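Local coordinates for papain-like protease (Human betacoronavirus 2c EMC/2012, PDB 4RNA), which cleaves the viral replicase polyprotein as a cysteine protease and, like related coronavirus enzymes, probably also removes ubiquitin and ubiquitin-like modifiers from host proteins, at residues S184-W189 with V202-K207; V239-P244 with P315-S320; L9-G14 with S55-D60. All blocks are in the same frame, centred on the assembly; numbering follows the deposited sequence.

Contact 1 (S184-W189 with V202-K207)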
# COMPACT_ATOMS: atom_id res chain seq x y z
N SER A 184 -19.68 -5.78 -20.11
CA SER A 184 -18.96 -7.04 -20.26
C SER A 184 -17.53 -6.85 -20.74
O SER A 184 -17.27 -5.95 -21.55
CB SER A 184 -19.63 -7.80 -21.38
OG SER A 184 -20.64 -8.58 -20.82
N ALA A 185 -16.60 -7.67 -20.26
CA ALA A 185 -15.32 -7.75 -20.97
C ALA A 185 -14.82 -9.14 -20.78
O ALA A 185 -15.18 -9.81 -19.80
CB ALA A 185 -14.32 -6.74 -20.42
N ARG A 186 -14.01 -9.62 -21.71
CA ARG A 186 -13.62 -11.00 -21.62
C ARG A 186 -12.28 -11.18 -22.27
O ARG A 186 -12.02 -10.57 -23.30
CB ARG A 186 -14.68 -11.79 -22.33
CG ARG A 186 -14.57 -13.28 -22.19
CD ARG A 186 -15.59 -13.90 -23.12
NE ARG A 186 -15.48 -15.34 -23.02
CZ ARG A 186 -15.82 -16.05 -21.94
NH1 ARG A 186 -16.33 -15.46 -20.85
NH2 ARG A 186 -15.65 -17.36 -21.95
N MET A 187 -11.45 -12.04 -21.67
CA MET A 187 -10.11 -12.31 -22.21
C MET A 187 -9.88 -13.83 -22.08
O MET A 187 -9.98 -14.36 -20.97
CB MET A 187 -9.10 -11.50 -21.41
CG MET A 187 -7.73 -11.38 -22.06
SD MET A 187 -6.60 -10.57 -20.89
CE MET A 187 -6.69 -11.71 -19.56
N VAL A 188 -9.65 -14.53 -23.21
CA VAL A 188 -9.40 -16.00 -23.15
C VAL A 188 -7.98 -16.33 -23.64
O VAL A 188 -7.67 -16.12 -24.79
CB VAL A 188 -10.44 -16.79 -23.93
CG1 VAL A 188 -10.30 -18.28 -23.64
CG2 VAL A 188 -11.85 -16.32 -23.59
N TRP A 189 -7.15 -16.84 -22.72
CA TRP A 189 -5.85 -17.41 -23.00
C TRP A 189 -5.96 -18.89 -23.19
O TRP A 189 -6.71 -19.58 -22.49
CB TRP A 189 -4.87 -17.14 -21.85
CG TRP A 189 -4.56 -15.68 -21.71
CD1 TRP A 189 -5.20 -14.76 -20.90
CD2 TRP A 189 -3.52 -14.91 -22.43
NE1 TRP A 189 -4.66 -13.51 -21.07
CE2 TRP A 189 -3.64 -13.53 -21.95
CE3 TRP A 189 -2.55 -15.22 -23.39
CZ2 TRP A 189 -2.80 -12.52 -22.41
CZ3 TRP A 189 -1.73 -14.18 -23.86
CH2 TRP A 189 -1.87 -12.86 -23.38
N VAL A 202 -9.86 -17.99 -18.55
CA VAL A 202 -10.79 -16.91 -18.87
C VAL A 202 -10.74 -15.83 -17.78
O VAL A 202 -10.92 -16.13 -16.58
CB VAL A 202 -12.23 -17.45 -18.97
CG1 VAL A 202 -13.27 -16.34 -19.25
CG2 VAL A 202 -12.30 -18.61 -19.95
N LEU A 203 -10.48 -14.58 -18.20
CA LEU A 203 -10.61 -13.41 -17.32
C LEU A 203 -11.77 -12.52 -17.79
O LEU A 203 -12.02 -12.39 -19.00
CB LEU A 203 -9.29 -12.61 -17.31
CG LEU A 203 -8.11 -13.45 -16.82
CD1 LEU A 203 -6.81 -12.92 -17.37
CD2 LEU A 203 -8.11 -13.52 -15.31
N GLN A 204 -12.50 -11.92 -16.83
CA GLN A 204 -13.69 -11.08 -17.09
C GLN A 204 -13.59 -9.74 -16.39
O GLN A 204 -12.78 -9.59 -15.50
CB GLN A 204 -14.95 -11.76 -16.55
CG GLN A 204 -14.89 -13.25 -16.79
CD GLN A 204 -16.21 -13.89 -16.56
OE1 GLN A 204 -17.17 -13.61 -17.28
NE2 GLN A 204 -16.27 -14.78 -15.57
N GLY A 205 -14.44 -8.79 -16.79
CA GLY A 205 -14.47 -7.44 -16.21
C GLY A 205 -13.19 -6.68 -16.40
O GLY A 205 -12.48 -6.80 -17.44
N LEU A 206 -12.87 -5.88 -15.39
CA LEU A 206 -11.65 -5.09 -15.43
C LEU A 206 -10.41 -5.90 -15.64
O LEU A 206 -9.48 -5.40 -16.26
CB LEU A 206 -11.49 -4.28 -14.14
CG LEU A 206 -12.24 -2.98 -14.18
CD1 LEU A 206 -11.98 -2.24 -12.88
CD2 LEU A 206 -11.75 -2.16 -15.34
N LYS A 207 -10.35 -7.10 -15.07
CA LYS A 207 -9.21 -8.00 -15.25
C LYS A 207 -8.88 -8.32 -16.71
O LYS A 207 -7.69 -8.45 -17.06
CB LYS A 207 -9.36 -9.31 -14.45
CG LYS A 207 -9.34 -9.05 -12.95
CD LYS A 207 -9.05 -10.31 -12.13
CE LYS A 207 -10.23 -11.29 -12.09
NZ LYS A 207 -11.39 -10.89 -11.21
O HOH W 1 -17.52 -8.99 -17.48

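Contact 2 (V239-P244 with P315-S320)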
# COMPACT_ATOMS: atom_id res chain seq x y z
N VAL A 239 -6.64 -16.11 -27.43
CA VAL A 239 -7.52 -16.54 -28.51
C VAL A 239 -8.85 -15.74 -28.61
O VAL A 239 -9.51 -15.69 -29.67
CB VAL A 239 -7.81 -18.06 -28.44
CG1 VAL A 239 -6.52 -18.83 -28.80
CG2 VAL A 239 -8.34 -18.43 -27.06
N GLU A 240 -9.23 -15.07 -27.52
CA GLU A 240 -10.42 -14.21 -27.62
C GLU A 240 -10.27 -13.02 -26.69
O GLU A 240 -9.74 -13.13 -25.58
CB GLU A 240 -11.68 -15.00 -27.30
CG GLU A 240 -12.93 -14.35 -27.84
CD GLU A 240 -14.03 -14.31 -26.81
OE1 GLU A 240 -14.38 -13.20 -26.32
OE2 GLU A 240 -14.53 -15.40 -26.45
N HIS A 241 -10.73 -11.87 -27.15
CA HIS A 241 -10.57 -10.64 -26.40
C HIS A 241 -11.68 -9.67 -26.71
O HIS A 241 -11.81 -9.20 -27.83
CB HIS A 241 -9.21 -10.02 -26.67
CG HIS A 241 -8.71 -9.19 -25.53
ND1 HIS A 241 -7.59 -8.43 -25.61
CD2 HIS A 241 -9.21 -9.04 -24.24
CE1 HIS A 241 -7.37 -7.83 -24.40
NE2 HIS A 241 -8.38 -8.18 -23.58
N THR A 242 -12.48 -9.34 -25.72
CA THR A 242 -13.55 -8.39 -25.95
C THR A 242 -13.64 -7.43 -24.77
O THR A 242 -13.91 -7.85 -23.64
CB THR A 242 -14.88 -9.11 -26.25
OG1 THR A 242 -15.92 -8.13 -26.16
CG2 THR A 242 -15.17 -10.17 -25.22
N THR A 243 -13.34 -6.14 -25.00
CA THR A 243 -13.29 -5.17 -23.91
C THR A 243 -13.70 -3.76 -24.42
O THR A 243 -13.74 -3.51 -25.66
CB THR A 243 -11.85 -5.03 -23.37
OG1 THR A 243 -11.08 -4.36 -24.36
CG2 THR A 243 -11.19 -6.39 -22.98
N PRO A 244 -14.01 -2.83 -23.49
CA PRO A 244 -14.41 -1.50 -23.85
C PRO A 244 -13.15 -0.64 -23.99
O PRO A 244 -13.19 0.39 -24.64
CB PRO A 244 -15.34 -1.10 -22.68
CG PRO A 244 -14.74 -1.79 -21.51
CD PRO A 244 -14.14 -3.06 -22.04
N PRO A 315 -8.16 1.40 -27.38
CA PRO A 315 -9.65 1.37 -27.49
C PRO A 315 -10.15 -0.04 -27.27
O PRO A 315 -9.32 -0.93 -27.01
CB PRO A 315 -9.92 1.85 -28.93
CG PRO A 315 -8.61 1.92 -29.63
CD PRO A 315 -7.49 1.94 -28.60
N GLY A 316 -11.47 -0.25 -27.28
CA GLY A 316 -12.06 -1.57 -27.02
C GLY A 316 -11.53 -2.63 -27.98
O GLY A 316 -11.27 -2.34 -29.14
N GLN A 317 -11.36 -3.86 -27.51
CA GLN A 317 -10.85 -4.90 -28.38
C GLN A 317 -12.02 -5.73 -28.80
O GLN A 317 -12.98 -5.86 -28.05
CB GLN A 317 -9.90 -5.78 -27.56
CG GLN A 317 -8.79 -4.95 -26.94
CD GLN A 317 -7.85 -4.47 -27.98
OE1 GLN A 317 -7.30 -5.29 -28.70
NE2 GLN A 317 -7.56 -3.15 -28.02
N LYS A 318 -11.95 -6.29 -30.00
CA LYS A 318 -12.97 -7.30 -30.36
C LYS A 318 -12.27 -8.31 -31.23
O LYS A 318 -12.24 -8.17 -32.45
CB LYS A 318 -14.24 -6.69 -31.04
CG LYS A 318 -15.18 -7.77 -31.58
CD LYS A 318 -16.63 -7.73 -31.07
CE LYS A 318 -17.58 -7.30 -32.17
NZ LYS A 318 -17.05 -6.05 -32.79
N TYR A 319 -11.65 -9.30 -30.58
CA TYR A 319 -10.70 -10.19 -31.25
C TYR A 319 -11.08 -11.64 -31.01
O TYR A 319 -11.47 -12.03 -29.90
CB TYR A 319 -9.33 -9.93 -30.70
CG TYR A 319 -8.25 -10.85 -31.20
CD1 TYR A 319 -7.81 -10.79 -32.56
CD2 TYR A 319 -7.63 -11.75 -30.33
CE1 TYR A 319 -6.79 -11.62 -33.02
CE2 TYR A 319 -6.61 -12.60 -30.78
CZ TYR A 319 -6.18 -12.52 -32.11
OH TYR A 319 -5.19 -13.36 -32.53
N SER A 320 -10.99 -12.42 -32.08
CA SER A 320 -11.00 -13.88 -32.02
C SER A 320 -9.87 -14.44 -32.90
O SER A 320 -9.74 -14.03 -34.08
CB SER A 320 -12.36 -14.39 -32.55
OG SER A 320 -12.42 -15.77 -32.37
O HOH W 2 -10.23 -17.66 -31.59
O HOH W 3 -6.33 -7.77 -28.16

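Contact 3 (L9-G14 with S55-D60)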
# COMPACT_ATOMS: atom_id res chain seq x y z
N LEU A 9 -20.38 17.43 17.59
CA LEU A 9 -20.91 16.32 16.78
C LEU A 9 -19.67 15.65 16.16
O LEU A 9 -18.82 16.29 15.50
CB LEU A 9 -21.84 16.83 15.65
CG LEU A 9 -23.18 17.47 16.11
CD1 LEU A 9 -23.94 18.05 14.92
CD2 LEU A 9 -24.06 16.53 16.88
N VAL A 10 -19.57 14.38 16.40
CA VAL A 10 -18.42 13.62 15.96
C VAL A 10 -18.78 12.73 14.79
O VAL A 10 -19.76 11.94 14.86
CB VAL A 10 -17.84 12.85 17.19
CG1 VAL A 10 -16.69 11.97 16.74
CG2 VAL A 10 -17.27 13.91 18.20
N THR A 11 -17.97 12.76 13.74
CA THR A 11 -18.27 11.87 12.59
C THR A 11 -16.97 11.28 12.01
O THR A 11 -15.88 11.86 12.18
CB THR A 11 -19.08 12.67 11.50
OG1 THR A 11 -19.44 11.86 10.40
CG2 THR A 11 -18.11 13.82 10.89
N VAL A 12 -17.07 10.16 11.36
CA VAL A 12 -16.00 9.66 10.47
C VAL A 12 -16.37 9.71 8.98
O VAL A 12 -15.53 9.46 8.08
CB VAL A 12 -15.53 8.24 10.81
CG1 VAL A 12 -15.13 8.09 12.26
CG2 VAL A 12 -16.60 7.15 10.43
N ASP A 13 -17.61 10.08 8.70
CA ASP A 13 -18.10 9.98 7.34
C ASP A 13 -18.87 11.20 6.84
O ASP A 13 -19.14 11.29 5.64
CB ASP A 13 -18.93 8.70 7.16
CG ASP A 13 -20.21 8.69 8.01
OD1 ASP A 13 -20.50 9.68 8.72
OD2 ASP A 13 -20.96 7.72 7.91
N GLY A 14 -19.21 12.17 7.70
CA GLY A 14 -19.87 13.39 7.24
C GLY A 14 -21.36 13.15 6.99
O GLY A 14 -22.10 14.05 6.58
N SER A 55 -19.03 20.31 14.32
CA SER A 55 -18.72 18.94 13.86
C SER A 55 -17.24 18.63 13.92
O SER A 55 -16.46 19.41 13.42
CB SER A 55 -19.17 18.76 12.41
OG SER A 55 -20.52 18.38 12.45
N LEU A 56 -16.86 17.47 14.48
CA LEU A 56 -15.45 17.05 14.50
C LEU A 56 -15.24 15.78 13.75
O LEU A 56 -16.08 14.84 13.81
CB LEU A 56 -14.94 16.87 15.94
CG LEU A 56 -14.87 18.10 16.83
CD1 LEU A 56 -14.40 17.58 18.21
CD2 LEU A 56 -13.92 19.19 16.26
N TYR A 57 -14.10 15.72 13.05
CA TYR A 57 -13.75 14.50 12.30
C TYR A 57 -12.88 13.60 13.14
O TYR A 57 -11.80 13.92 13.43
CB TYR A 57 -13.08 14.87 10.97
CG TYR A 57 -14.13 15.01 9.97
CD1 TYR A 57 -14.80 16.22 9.80
CD2 TYR A 57 -14.54 13.89 9.23
CE1 TYR A 57 -15.85 16.32 8.89
CE2 TYR A 57 -15.56 13.99 8.29
CZ TYR A 57 -16.22 15.18 8.16
OH TYR A 57 -17.22 15.23 7.22
N LEU A 58 -13.38 12.46 13.58
CA LEU A 58 -12.57 11.59 14.48
C LEU A 58 -11.68 10.64 13.64
O LEU A 58 -12.13 10.10 12.61
CB LEU A 58 -13.50 10.74 15.38
CG LEU A 58 -12.81 9.83 16.43
CD1 LEU A 58 -11.96 10.58 17.51
CD2 LEU A 58 -13.92 9.05 17.12
N ALA A 59 -10.41 10.44 14.02
CA ALA A 59 -9.47 9.59 13.21
C ALA A 59 -9.17 8.25 13.94
O ALA A 59 -8.64 7.35 13.32
CB ALA A 59 -8.17 10.33 12.85
N ASP A 60 -9.48 8.11 15.24
CA ASP A 60 -9.14 6.85 15.97
C ASP A 60 -9.95 6.81 17.20
O ASP A 60 -10.69 7.74 17.46
CB ASP A 60 -7.61 6.62 16.24
CG ASP A 60 -6.96 7.74 17.13
OD1 ASP A 60 -7.69 8.39 17.94
OD2 ASP A 60 -5.71 7.95 17.01

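Contact 1 (S184-W189 with V202-K207)
M187 and L203 form the hydrogen-bonded pair at the base of a beta hairpin in the fingers region, whose strands 186-193 and 197-204 run on toward the zinc site at C193, C196, C228 and C230. The short strands 186-189 and 202-204 are antiparallel, their axes 166° apart and 4.7 Å from each other at closest approach. M187 N donates to L203 O, and L203 N returns a nearly straight bond to M187 O, both at 2.8 Å. R186 with Q204 and V188 with V202 are the flanking non-hydrogen-bonded pairs, with their side chains on one face, while M187 and L203 lie alongside each other on the opposite face.

On the face of R186, the arginine chain is extended with CG anti to the backbone N (chi1 -172°), which lifts the guanidinium off the sheet and brings it to V202 of the partner strand. There V202 CG1 sits over one guanidinium face, displaced toward its rim and 3.6 Å from R186 NH1. Q204 OE1 lies at the edge of the same group, 4.1 Å from R186 NH1, with the amide plane almost perpendicular. The charge also has a weak, long ion pair with E240 on the adjoining strand. On the other face, W189 NE1 makes a weak hydrogen bond to M187 SD, while the W189 ring has R236 as a cation-pi partner.

Where the strands end, G205 N donates to A185 O from above the carbonyl plane, and water 1 joins the two chains by accepting from A185 N at 3.2 Å and, more weakly, from G205 N.

Contact 2 (V239-P244 with P315-S320)
Q317 lies against H241 and T243, and its side chain bends back at chi2 (-71°), so that its amide curls toward P315. CB is 3.7 Å from T243 OG1 and stands over the H241 imidazole, near the rim of the ring. CG is closer still to T243 OG1, at 3.5 Å, and makes a CH-pi contact with the same ring face, 4.3 Å from the centroid. At the tip the two amide atoms part. OE1 takes a hydrogen bond of 2.7 Å from water 3, which also bonds H241 ND1 at the ring edge, and has a weak bond from R221. NE2 donates to P315 O at 3.0 Å.

The backbones pair here as antiparallel strands of the fingers sheet, 318-320 adding to 233-242, with H241 and Y319 joined by two mutual N-H...O bonds. V239 and E240 form a classic beta bulge opposite V188 of the next strand. Further along, T243 N donates to Q317 O, and Q317 N to T243 OG1 at 3.2 Å; that hydroxyl is also bonded to W245 O. H241 is anchored at its far nitrogen, NE2, by a hydrogen bond with A208 O.

Contact 3 (L9-G14 with S55-D60)
A pair of parallel strands in the N-terminal ubiquitin-like domain brings T11 beside Y57, in the parallel core pairing of first and last strands that marks the beta-grasp fold. Strands 9-11 and 55-58 are set at 33°. T11 brackets Y57 in the usual parallel manner: its N donates to L56 O at 2.8 Å and its O accepts from L58 N at 2.9 Å, while L9 O takes the N-H of L56 a step earlier.

On the side of V10 and L56, V10 CG1 packs across L58 CB at 3.7 Å, and the side chains of V10 and L58 also touch E66 of helix 64-74. T11 and Y57 lie on the other face, where the T11 methyl sits in a CH-pi contact over the Y57 ring, CG2 3.7 Å from the centroid and 16° off the normal. With its hydroxyl anti to the backbone N (chi1 -178°), T11 turns OG1 toward the chain that follows, where it accepts from D13 N at 3.1 Å and from G14 N at 2.7 Å, an ST turn and ST motif; N16 O is a further partner of the hydroxyl. G14, at positive phi, comes against the phenol end of the tyrosine, its CA 3.2 Å from Y57 OH.

From the N terminus, contact 3 comes first, closing a loop of 40 residues within the ubiquitin-like domain. Contact 1 then closes a hairpin of only 12 intervening residues, and contact 2 a span of 70 residues, mostly strand, that ends near the C terminus. The three follow in series, neither nesting nor crossing. Contacts 1 and 2 share one sheet, since strands 186-193 and 233-242 are neighbours in it; their centres are 9 Å apart, and V188 N probably bonds E240 O at 2.8 Å. Contact 3 stands alone, its centre about 46 Å from that of contact 2, on the opposite side of the chain's centre.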